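Local coordinates for protein angiotensin-converting enzyme (Anopheles gambiae, PDB 6S1Y) that probably cleaves dipeptides from the C-terminal ends of peptide substrates, as a zinc-dependent metallopeptidase of the angiotensin-converting enzyme family, at residues A111-N116 against A165-S170; Y117-F122 against G321-C326; N161-P166 against P482-H487; Y455-W460 against R475-F480. All blocks are in the same frame, centred on the assembly; numbering follows the deposited sequence.

Interaction 1: residues A111-N116 against A165-S170; sequences ASMESN and APVRES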
# COMPACT_ATOMS: atom_id res chain seq x y z
N ALA A 111 1.33 -3.67 19.08
CA ALA A 111 0.24 -4.64 19.16
C ALA A 111 -0.96 -4.05 19.86
O ALA A 111 -2.11 -4.36 19.52
CB ALA A 111 0.72 -5.90 19.89
N SER A 112 -0.74 -3.18 20.84
CA SER A 112 -1.86 -2.54 21.52
C SER A 112 -2.66 -1.66 20.56
O SER A 112 -3.90 -1.67 20.60
CB SER A 112 -1.34 -1.71 22.68
OG SER A 112 -2.39 -0.91 23.18
N MET A 113 -1.98 -0.91 19.68
CA MET A 113 -2.69 -0.13 18.67
C MET A 113 -3.39 -1.03 17.66
O MET A 113 -4.59 -0.86 17.38
CB MET A 113 -1.72 0.81 17.94
CG MET A 113 -1.01 1.79 18.84
SD MET A 113 -0.16 3.09 17.92
CE MET A 113 1.30 2.23 17.35
N GLU A 114 -2.65 -1.99 17.09
CA GLU A 114 -3.19 -2.84 16.02
C GLU A 114 -4.36 -3.65 16.53
O GLU A 114 -5.38 -3.80 15.84
CB GLU A 114 -2.07 -3.74 15.48
CG GLU A 114 -2.49 -4.81 14.45
CD GLU A 114 -1.29 -5.45 13.74
OE1 GLU A 114 -0.19 -5.47 14.32
OE2 GLU A 114 -1.46 -5.91 12.58
N SER A 115 -4.26 -4.16 17.75
CA SER A 115 -5.35 -4.92 18.34
C SER A 115 -6.61 -4.07 18.47
O SER A 115 -7.72 -4.54 18.20
CB SER A 115 -4.93 -5.45 19.70
OG SER A 115 -6.06 -5.93 20.41
N ASN A 116 -6.46 -2.83 18.95
CA ASN A 116 -7.60 -1.94 19.09
C ASN A 116 -8.27 -1.70 17.74
O ASN A 116 -9.50 -1.70 17.63
CB ASN A 116 -7.12 -0.63 19.74
CG ASN A 116 -8.18 0.43 19.77
OD1 ASN A 116 -8.21 1.30 18.90
ND2 ASN A 116 -9.05 0.38 20.76
N ALA A 165 -8.01 8.30 19.17
CA ALA A 165 -7.65 8.79 20.50
C ALA A 165 -7.44 7.70 21.54
O ALA A 165 -6.53 7.84 22.37
CB ALA A 165 -8.72 9.77 21.00
N PRO A 166 -8.19 6.61 21.56
CA PRO A 166 -7.99 5.61 22.62
C PRO A 166 -6.58 5.04 22.69
O PRO A 166 -6.24 4.47 23.72
CB PRO A 166 -9.00 4.50 22.27
CG PRO A 166 -10.05 5.19 21.44
CD PRO A 166 -9.30 6.25 20.65
N VAL A 167 -5.77 5.14 21.64
CA VAL A 167 -4.44 4.54 21.66
C VAL A 167 -3.34 5.60 21.66
O VAL A 167 -2.19 5.28 21.35
CB VAL A 167 -4.25 3.55 20.50
CG1 VAL A 167 -5.32 2.45 20.56
CG2 VAL A 167 -4.30 4.26 19.18
N ARG A 168 -3.66 6.86 22.01
CA ARG A 168 -2.65 7.92 22.02
C ARG A 168 -1.41 7.49 22.80
O ARG A 168 -0.29 7.61 22.31
CB ARG A 168 -3.24 9.20 22.62
CG ARG A 168 -2.24 10.41 22.72
CD ARG A 168 -2.73 11.49 23.70
NE ARG A 168 -4.05 11.99 23.29
CZ ARG A 168 -4.24 12.96 22.38
NH1 ARG A 168 -3.19 13.54 21.79
NH2 ARG A 168 -5.47 13.34 22.05
N GLU A 169 -1.60 6.98 24.01
CA GLU A 169 -0.47 6.68 24.87
C GLU A 169 0.39 5.54 24.33
O GLU A 169 1.62 5.61 24.38
CB GLU A 169 -0.97 6.35 26.28
CG GLU A 169 -2.04 7.34 26.76
CD GLU A 169 -2.18 7.37 28.27
OE1 GLU A 169 -2.39 8.48 28.82
OE2 GLU A 169 -2.07 6.30 28.91
N SER A 170 -0.24 4.48 23.80
CA SER A 170 0.56 3.45 23.15
C SER A 170 1.34 4.03 21.98
O SER A 170 2.52 3.70 21.78
CB SER A 170 -0.32 2.30 22.66
OG SER A 170 -1.11 1.78 23.72
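Ser-112 and Ser-170 meet through their hydroxyls, with OG to OG at 3.0 Å, in the one hydrogen bond that joins the two segments; either oxygen could be the donor. The two hydroxyls are brought together by different rotations. In Ser-112 the OG lies opposite the backbone N (chi1 170°), whereas in Ser-170 it stands beside the N (chi1 -54°).

Beside this polar pair lies an apolar step. The CG methylene of Met-113 fits between the two partners from the other segment, 3.9 Å from Ser-170 CB and 4.0 Å from Val-167 CB. The contact stops at CG; farther out Met-113 touches Phe-171 and Tyr-174 of helix 168-184. Val-167 directs its CG1 branch at Asn-116, whose CB is 3.7 Å away. Its CG2 branch lies 4.1 Å from Met-113 CG, so the forked side chain straddles the space between the two helix residues. At this level the backbones are close, with Met-113 CA and Val-167 CA 5.8 Å apart.

Val-167 holds the N-cap position before helix 168-184. The contact therefore packs the start of that helix, together with the residues leading into it, against helix 100-119. Val-167 also touches Pro-483, while Arg-168 turns away from helix 100-119 to bond with Glu-477 O in the turn just after strand 475-476.

Interaction 2: residues Y117-F122 against G321-C326; sequences YAKAKF and GRDLVC. With NAG (2-acetamido-2-deoxy-beta-D-glucopyranose), chain B.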
# COMPACT_ATOMS: atom_id res chain seq x y z
N TYR A 117 -7.45 -1.54 16.69
CA TYR A 117 -7.97 -1.33 15.34
C TYR A 117 -8.74 -2.54 14.84
O TYR A 117 -9.85 -2.41 14.30
CB TYR A 117 -6.79 -1.02 14.41
CG TYR A 117 -7.11 -0.72 12.96
CD1 TYR A 117 -7.44 -1.76 12.06
CD2 TYR A 117 -7.02 0.58 12.45
CE1 TYR A 117 -7.70 -1.49 10.74
CE2 TYR A 117 -7.29 0.85 11.11
CZ TYR A 117 -7.63 -0.18 10.27
OH TYR A 117 -7.89 0.09 8.92
N ALA A 118 -8.16 -3.73 14.99
CA ALA A 118 -8.76 -4.93 14.40
C ALA A 118 -10.02 -5.37 15.13
O ALA A 118 -10.89 -6.02 14.53
CB ALA A 118 -7.74 -6.07 14.39
N LYS A 119 -10.16 -5.02 16.40
CA LYS A 119 -11.26 -5.51 17.21
C LYS A 119 -12.44 -4.54 17.30
O LYS A 119 -13.43 -4.86 17.96
CB LYS A 119 -10.76 -5.81 18.63
CG LYS A 119 -9.93 -7.09 18.77
CD LYS A 119 -9.46 -7.26 20.21
CE LYS A 119 -9.07 -8.69 20.53
NZ LYS A 119 -9.03 -8.93 22.02
N ALA A 120 -12.38 -3.38 16.67
CA ALA A 120 -13.44 -2.40 16.85
C ALA A 120 -14.74 -2.87 16.22
O ALA A 120 -14.74 -3.43 15.12
CB ALA A 120 -13.03 -1.07 16.23
N LYS A 121 -15.86 -2.62 16.91
CA LYS A 121 -17.19 -2.96 16.41
C LYS A 121 -18.12 -1.79 16.67
O LYS A 121 -17.87 -0.96 17.54
CB LYS A 121 -17.76 -4.24 17.08
CG LYS A 121 -16.83 -5.44 16.92
CD LYS A 121 -17.57 -6.68 16.40
CE LYS A 121 -16.58 -7.73 15.87
NZ LYS A 121 -15.33 -7.77 16.70
N PHE A 122 -19.23 -1.75 15.93
CA PHE A 122 -20.04 -0.53 15.91
C PHE A 122 -21.52 -0.86 15.86
O PHE A 122 -21.93 -1.87 15.28
CB PHE A 122 -19.65 0.33 14.70
CG PHE A 122 -18.19 0.64 14.65
CD1 PHE A 122 -17.67 1.71 15.37
CD2 PHE A 122 -17.32 -0.17 13.95
CE1 PHE A 122 -16.32 2.00 15.35
CE2 PHE A 122 -15.96 0.11 13.91
CZ PHE A 122 -15.46 1.19 14.63
N GLY A 321 -16.55 -16.00 14.49
CA GLY A 321 -16.58 -14.97 15.50
C GLY A 321 -15.26 -14.67 16.17
O GLY A 321 -15.22 -13.83 17.08
N ARG A 322 -14.18 -15.32 15.76
CA ARG A 322 -12.86 -14.97 16.27
C ARG A 322 -12.47 -13.55 15.85
O ARG A 322 -12.91 -13.03 14.83
CB ARG A 322 -11.82 -15.95 15.74
CG ARG A 322 -11.48 -15.68 14.29
CD ARG A 322 -10.29 -16.49 13.83
NE ARG A 322 -10.71 -17.76 13.27
CZ ARG A 322 -9.99 -18.45 12.40
NH1 ARG A 322 -10.45 -19.62 11.95
NH2 ARG A 322 -8.82 -17.98 11.98
N ASP A 323 -11.59 -12.94 16.63
CA ASP A 323 -11.01 -11.66 16.25
C ASP A 323 -9.78 -11.91 15.39
O ASP A 323 -9.05 -12.88 15.58
CB ASP A 323 -10.63 -10.84 17.47
CG ASP A 323 -11.83 -10.21 18.14
OD1 ASP A 323 -12.59 -9.48 17.45
OD2 ASP A 323 -12.03 -10.48 19.34
N LEU A 324 -9.56 -11.01 14.43
CA LEU A 324 -8.41 -11.15 13.55
C LEU A 324 -8.15 -9.83 12.87
O LEU A 324 -9.00 -8.94 12.85
CB LEU A 324 -8.63 -12.25 12.51
CG LEU A 324 -9.54 -11.86 11.35
CD1 LEU A 324 -9.15 -12.66 10.12
CD2 LEU A 324 -11.00 -12.07 11.73
N VAL A 325 -6.95 -9.72 12.30
CA VAL A 325 -6.60 -8.63 11.40
C VAL A 325 -7.14 -9.00 10.02
O VAL A 325 -6.64 -9.93 9.38
CB VAL A 325 -5.09 -8.39 11.35
CG1 VAL A 325 -4.74 -7.42 10.20
CG2 VAL A 325 -4.59 -7.88 12.69
N CYS A 326 -8.16 -8.28 9.57
CA CYS A 326 -8.69 -8.49 8.23
C CYS A 326 -7.95 -7.69 7.17
O CYS A 326 -8.13 -7.98 5.97
CB CYS A 326 -10.18 -8.16 8.18
SG CYS A 326 -11.26 -9.63 8.31
C1 NAG B . -7.30 -19.27 18.54
C2 NAG B . -7.63 -20.70 18.13
C3 NAG B . -7.92 -21.58 19.36
C4 NAG B . -6.79 -21.48 20.37
C5 NAG B . -6.55 -20.01 20.71
C6 NAG B . -5.41 -19.79 21.66
C7 NAG B . -8.67 -21.11 15.94
C8 NAG B . -9.94 -21.08 15.15
N2 NAG B . -8.77 -20.72 17.22
O3 NAG B . -8.10 -22.92 18.92
O4 NAG B . -7.12 -22.15 21.59
O5 NAG B . -6.25 -19.28 19.51
O6 NAG B . -5.41 -18.46 22.18
O7 NAG B . -7.60 -21.46 15.45
O HOH W 1 -11.74 -8.91 14.98
O HOH W 2 -13.64 -7.98 19.13
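The carboxylate of Asp-323 has the alkyl chain of Lys-119 over one face: Lys-119 CG stands 3.7 Å above Asp-323 CG, and the extended lysine chain crosses the acid at about a right angle. The ammonium of Lys-119 goes past without closing an ion pair. Lys-121 NZ instead meets Asp-323 OD1 at 3.3 Å in a salt bridge with a weak hydrogen bond, its chain bent at chi2 and chi4 to get there. The guanidinium of Arg-322 carries the acetyl methyl of a NAG over one face, with NAG C8 3.6 Å from Arg-322 NH1.

Water ties the segments further. One molecule accepts from Leu-324 N at 3.1 Å and sits 3.0 Å from Ala-118 O and 2.7 Å from Asp-323 OD1, with more acceptors near it than it has protons. Ala-118 presses its CB against Leu-324 O at 3.5 Å and against Val-325 CG2 at 4.0 Å.

The C-terminal part of helix 100-119 and the residues after it are thus docked on an irregular loop through one acid, two lysines and water. The segment ends at Cys-326, disulfide-bonded to Cys-344, and the chain continues into His-327, Ala-328 and Ser-329, which line the pocket of the bound KSN, probably part of the substrate cleft.

Interaction 3: residues N161-P166 against P482-H487; sequences NATGAP and PPAKYH. With KSN ((2~{S})-2-[[(4~{S})-4-azanyl-5-oxidanyl-5-oxidanylidene-pentanoyl]amino]pentanedioic acid), chain H.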
# COMPACT_ATOMS: atom_id res chain seq x y z
N ASN A 161 -13.27 7.98 16.38
CA ASN A 161 -13.29 8.08 17.83
C ASN A 161 -12.84 6.76 18.48
O ASN A 161 -12.27 6.77 19.57
CB ASN A 161 -14.69 8.49 18.34
CG ASN A 161 -14.92 10.02 18.30
OD1 ASN A 161 -14.39 10.73 17.42
ND2 ASN A 161 -15.71 10.53 19.25
N ALA A 162 -13.04 5.63 17.81
CA ALA A 162 -12.72 4.33 18.38
C ALA A 162 -11.30 3.86 18.08
O ALA A 162 -10.73 3.12 18.89
CB ALA A 162 -13.72 3.29 17.86
N THR A 163 -10.72 4.25 16.94
CA THR A 163 -9.42 3.71 16.55
C THR A 163 -8.30 4.73 16.66
O THR A 163 -7.14 4.36 16.44
CB THR A 163 -9.46 3.14 15.11
OG1 THR A 163 -9.79 4.16 14.15
CG2 THR A 163 -10.47 2.02 15.03
N GLY A 164 -8.59 5.97 17.04
CA GLY A 164 -7.61 7.04 17.10
C GLY A 164 -7.28 7.37 18.55
O GLY A 164 -6.29 6.84 19.11
N ALA A 165 -8.01 8.30 19.17
CA ALA A 165 -7.65 8.79 20.50
C ALA A 165 -7.44 7.70 21.54
O ALA A 165 -6.53 7.84 22.37
CB ALA A 165 -8.72 9.77 21.00
N PRO A 166 -8.19 6.61 21.56
CA PRO A 166 -7.99 5.61 22.62
C PRO A 166 -6.58 5.04 22.69
O PRO A 166 -6.24 4.47 23.72
CB PRO A 166 -9.00 4.50 22.27
CG PRO A 166 -10.05 5.19 21.44
CD PRO A 166 -9.30 6.25 20.65
N PRO A 482 -4.54 9.98 13.50
CA PRO A 482 -3.64 9.18 12.63
C PRO A 482 -3.77 7.68 12.81
O PRO A 482 -3.70 6.93 11.82
CB PRO A 482 -2.24 9.67 13.04
CG PRO A 482 -2.52 11.11 13.39
CD PRO A 482 -3.82 11.10 14.13
N PRO A 483 -3.95 7.17 14.03
CA PRO A 483 -3.99 5.70 14.20
C PRO A 483 -5.24 5.04 13.61
O PRO A 483 -5.29 3.81 13.54
CB PRO A 483 -3.92 5.50 15.73
CG PRO A 483 -3.37 6.80 16.25
CD PRO A 483 -3.92 7.86 15.33
N ALA A 484 -6.24 5.83 13.22
CA ALA A 484 -7.41 5.31 12.52
C ALA A 484 -7.07 4.71 11.16
O ALA A 484 -7.96 4.20 10.48
CB ALA A 484 -8.44 6.43 12.33
N LYS A 485 -5.81 4.79 10.75
CA LYS A 485 -5.34 4.20 9.49
C LYS A 485 -4.46 3.01 9.84
O LYS A 485 -3.56 3.14 10.68
CB LYS A 485 -4.59 5.24 8.67
CG LYS A 485 -3.90 4.73 7.44
CD LYS A 485 -4.89 4.21 6.41
CE LYS A 485 -4.17 3.50 5.26
NZ LYS A 485 -5.09 2.62 4.44
N TYR A 486 -4.74 1.86 9.21
CA TYR A 486 -4.13 0.60 9.62
C TYR A 486 -2.63 0.75 9.80
O TYR A 486 -2.08 0.41 10.84
CB TYR A 486 -4.43 -0.53 8.60
CG TYR A 486 -3.67 -1.82 8.95
CD1 TYR A 486 -4.07 -2.62 10.01
CD2 TYR A 486 -2.53 -2.18 8.25
CE1 TYR A 486 -3.36 -3.77 10.35
CE2 TYR A 486 -1.81 -3.35 8.59
CZ TYR A 486 -2.25 -4.14 9.64
OH TYR A 486 -1.57 -5.28 10.01
N HIS A 487 -1.95 1.25 8.76
CA HIS A 487 -0.48 1.23 8.74
C HIS A 487 0.13 2.08 9.85
O HIS A 487 1.30 1.89 10.19
CB HIS A 487 0.03 1.70 7.39
CG HIS A 487 -0.47 0.88 6.25
ND1 HIS A 487 -1.81 0.77 5.96
CD2 HIS A 487 0.17 0.08 5.36
CE1 HIS A 487 -1.97 -0.04 4.93
NE2 HIS A 487 -0.78 -0.47 4.55
C10 KSN H . 1.41 -5.58 5.92
C13 KSN H . -0.03 -4.67 1.60
C17 KSN H . -4.00 0.53 1.61
C02 KSN H . -3.36 -0.12 0.38
C03 KSN H . -2.45 -1.32 0.65
C04 KSN H . -2.64 -2.05 1.98
C05 KSN H . -3.03 -3.54 1.87
C07 KSN H . -0.83 -4.40 2.90
C08 KSN H . -0.40 -5.27 4.07
C09 KSN H . 1.03 -4.96 4.57
N01 KSN H . -2.58 0.87 -0.37
N06 KSN H . -2.18 -4.63 2.37
O11 KSN H . 0.50 -5.98 6.71
O12 KSN H . 2.63 -5.70 6.28
O14 KSN H . -0.43 -5.59 0.84
O15 KSN H . 0.95 -3.98 1.27
O16 KSN H . -4.10 -3.83 1.42
O18 KSN H . -5.09 0.06 2.03
O19 KSN H . -3.52 1.52 2.23
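Pro-483 lays its ring against the end of helix 149-163, with Pro-483 CB 3.5 Å from Thr-163 O and the CG somewhat farther from Gly-164 O. Next comes Ala-484, and here packing is tight: Thr-163 OG1 lies 3.1 Å from Ala-484 CA and 3.2 Å from its CB. The hydroxyl stands between the threonine's own N and carbonyl carbon (chi1 61°) and bonds to Trp-159 O, one turn back in its helix. Ala-484 O is held by the indole N-H groups of Trp-159 and Trp-253.

Lys-485 turns away from the helix end and gives its NZ to a carboxylate oxygen of the ligand, KSN O19, at 2.9 Å; Gln-255 OE1 takes a second bond from the same amine. Tyr-486 OH and KSN O11 are 4.0 Å apart, the ligand oxygen near the ring plane, and the hydroxyl is bonded to Glu-114. His-487 has Tyr-486 CD2 over one face and KSN C04 at its edge, 3.5 Å from His-487 NE2.

The segments themselves meet by van der Waals packing, with the Trp-159 to Ala-484 O bond beside it. The lysine probably gives the ligand carboxylate a favourable charge partner.

Interaction 4: residues Y455-W460 against R475-F480; sequences YNCKFW and RTEQDF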
# COMPACT_ATOMS: atom_id res chain seq x y z
N TYR A 455 -0.23 17.10 17.64
CA TYR A 455 -0.27 15.90 16.81
C TYR A 455 -1.45 15.91 15.84
O TYR A 455 -1.29 15.59 14.65
CB TYR A 455 -0.36 14.65 17.70
CG TYR A 455 0.95 14.04 18.16
CD1 TYR A 455 2.17 14.47 17.68
CD2 TYR A 455 0.94 13.00 19.06
CE1 TYR A 455 3.35 13.89 18.12
CE2 TYR A 455 2.10 12.41 19.49
CZ TYR A 455 3.29 12.84 19.03
OH TYR A 455 4.40 12.20 19.50
N ASN A 456 -2.63 16.28 16.32
CA ASN A 456 -3.79 16.09 15.47
C ASN A 456 -3.94 17.20 14.44
O ASN A 456 -4.24 16.92 13.27
CB ASN A 456 -5.07 15.96 16.30
CG ASN A 456 -6.12 15.07 15.59
OD1 ASN A 456 -5.77 14.12 14.87
ND2 ASN A 456 -7.40 15.40 15.78
N CYS A 457 -3.73 18.46 14.83
CA CYS A 457 -3.96 19.52 13.85
C CYS A 457 -2.83 19.60 12.82
O CYS A 457 -3.09 20.00 11.69
CB CYS A 457 -4.22 20.85 14.57
SG CYS A 457 -5.95 20.85 15.36
N LYS A 458 -1.60 19.19 13.15
CA LYS A 458 -0.59 19.12 12.09
C LYS A 458 -0.88 17.97 11.13
O LYS A 458 -0.55 18.06 9.94
CB LYS A 458 0.81 19.00 12.69
CG LYS A 458 1.41 20.36 13.14
CD LYS A 458 1.68 21.27 11.94
CE LYS A 458 2.46 22.54 12.31
NZ LYS A 458 3.29 23.02 11.15
N PHE A 459 -1.52 16.90 11.60
CA PHE A 459 -1.97 15.85 10.69
C PHE A 459 -3.01 16.38 9.71
O PHE A 459 -2.81 16.35 8.48
CB PHE A 459 -2.55 14.70 11.49
CG PHE A 459 -3.14 13.60 10.64
CD1 PHE A 459 -2.32 12.73 9.93
CD2 PHE A 459 -4.51 13.40 10.62
CE1 PHE A 459 -2.85 11.70 9.17
CE2 PHE A 459 -5.05 12.38 9.88
CZ PHE A 459 -4.22 11.52 9.14
N TRP A 460 -4.12 16.90 10.22
CA TRP A 460 -5.18 17.36 9.33
C TRP A 460 -4.76 18.57 8.52
O TRP A 460 -5.26 18.79 7.41
CB TRP A 460 -6.45 17.66 10.14
CG TRP A 460 -7.10 16.43 10.67
CD1 TRP A 460 -7.32 16.09 11.99
CD2 TRP A 460 -7.64 15.35 9.89
NE1 TRP A 460 -7.95 14.84 12.07
CE2 TRP A 460 -8.15 14.37 10.80
CE3 TRP A 460 -7.72 15.10 8.52
CZ2 TRP A 460 -8.74 13.20 10.36
CZ3 TRP A 460 -8.31 13.92 8.09
CH2 TRP A 460 -8.81 12.99 9.02
N ARG A 475 -12.54 18.67 14.57
CA ARG A 475 -11.67 17.89 15.45
C ARG A 475 -10.84 18.82 16.33
O ARG A 475 -10.68 20.01 16.03
CB ARG A 475 -10.74 16.96 14.64
CG ARG A 475 -11.45 16.09 13.57
CD ARG A 475 -12.46 15.11 14.14
NE ARG A 475 -11.83 13.93 14.71
CZ ARG A 475 -12.45 13.07 15.50
NH1 ARG A 475 -13.72 13.29 15.85
NH2 ARG A 475 -11.81 12.00 15.96
N THR A 476 -10.28 18.26 17.41
CA THR A 476 -9.45 19.02 18.34
C THR A 476 -8.23 18.18 18.71
O THR A 476 -8.09 17.03 18.29
CB THR A 476 -10.23 19.39 19.62
OG1 THR A 476 -10.48 18.21 20.39
CG2 THR A 476 -11.55 20.08 19.27
N GLU A 477 -7.35 18.76 19.55
CA GLU A 477 -6.22 17.98 20.05
C GLU A 477 -6.65 16.93 21.07
O GLU A 477 -5.84 16.06 21.40
CB GLU A 477 -5.18 18.89 20.67
CG GLU A 477 -4.38 19.68 19.63
CD GLU A 477 -3.59 18.76 18.70
OE1 GLU A 477 -3.41 17.57 19.03
OE2 GLU A 477 -3.16 19.23 17.63
N GLN A 478 -7.89 16.95 21.54
CA GLN A 478 -8.37 15.83 22.35
C GLN A 478 -8.64 14.60 21.49
O GLN A 478 -8.61 13.48 22.00
CB GLN A 478 -9.65 16.22 23.10
CG GLN A 478 -9.43 17.29 24.16
CD GLN A 478 -10.69 18.09 24.43
OE1 GLN A 478 -10.67 19.32 24.41
NE2 GLN A 478 -11.80 17.38 24.68
N ASP A 479 -8.92 14.79 20.19
CA ASP A 479 -8.91 13.71 19.23
C ASP A 479 -7.47 13.39 18.86
O ASP A 479 -6.57 14.21 19.06
CB ASP A 479 -9.71 14.08 17.98
CG ASP A 479 -11.10 14.58 18.31
OD1 ASP A 479 -11.83 13.86 19.02
OD2 ASP A 479 -11.46 15.70 17.87
N PHE A 480 -7.25 12.18 18.34
CA PHE A 480 -5.92 11.84 17.82
C PHE A 480 -6.11 10.82 16.69
O PHE A 480 -6.16 9.61 16.91
CB PHE A 480 -5.01 11.32 18.91
CG PHE A 480 -3.68 10.84 18.38
CD1 PHE A 480 -2.88 11.68 17.67
CD2 PHE A 480 -3.26 9.56 18.60
CE1 PHE A 480 -1.67 11.25 17.16
CE2 PHE A 480 -2.05 9.12 18.11
CZ PHE A 480 -1.25 9.97 17.39
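Asn-456 and Phe-480 bring the two backbones together, their CA atoms 5.3 Å apart, where the first turn of helix 455-467 abuts the turn that begins at the end of the weakly bonded strand 475-476. Thr-476 to Asp-479 form a type I beta turn. It is braced by an ST turn, Gln-478 N to Thr-476 OG1, and by Thr-476 N giving its hydrogen to Asp-479 OD2.

Glu-477 doubles back, bent at chi2, to put its carboxylate over the start of the helix. Asn-456 N donates to Glu-477 OE1 at 3.1 Å, almost straight at 166°, on the syn side. Cys-457 N donates to Glu-477 OE2 at 3.0 Å and 170°, arriving from above the carboxylate plane. The negative charge would suit the positive end of the helix dipole.

The side-chain amide of Asn-456 bonds at both ends: ND2 to Thr-476 O at 3.1 Å, OD1 from Asp-481 N. Tyr-455 and Phe-480 pack obliquely, with Tyr-455 CD2 3.7 Å from Phe-480 CE1 and their planes 32° apart. Asp-479 CG lies 3.4 Å above the Arg-475 guanidinium plane, a pairing of charges only; Arg-475 also pairs with Asp-481. Arg-475 CG lies 4.0 Å from Trp-460 NE1, which in turn bonds Asp-481.

The Cys-457–Cys-602 disulfide and the parallel pairing of strand 475-476 with strand 602-603 attach the last modelled residues of the chain here. Beside them, a type I beta turn carrying an ST turn offers one carboxylate to two successive N-H groups at a helix N-terminus.

How the interactions relate
Interactions 1 and 3 lie closest, their centres about 8 Å apart, and share Ala-165 and Pro-166; Val-167 CG2 meets Pro-483 CB at 3.7 Å. Interactions 1 and 2 both use helix 100-119, and Glu-114 OE2 touches Val-325 CG2 at 3.7 Å. Tyr-117 CE2 of interaction 2 packs on Tyr-486 N at 3.3 Å. A bond of 2.7 Å from Glu-114 OE2 to Tyr-486 OH ties interaction 1 to the pocket. Interaction 4, its centre about 11 Å from that of interaction 3, reaches it through Asn-161 OD1 and Arg-475 NH1 at 3.1 Å. Only interaction 3 touches the bound KSN; the Val-325 side chain of interaction 2 is about 6 Å from it and about 13 Å from the zinc ion.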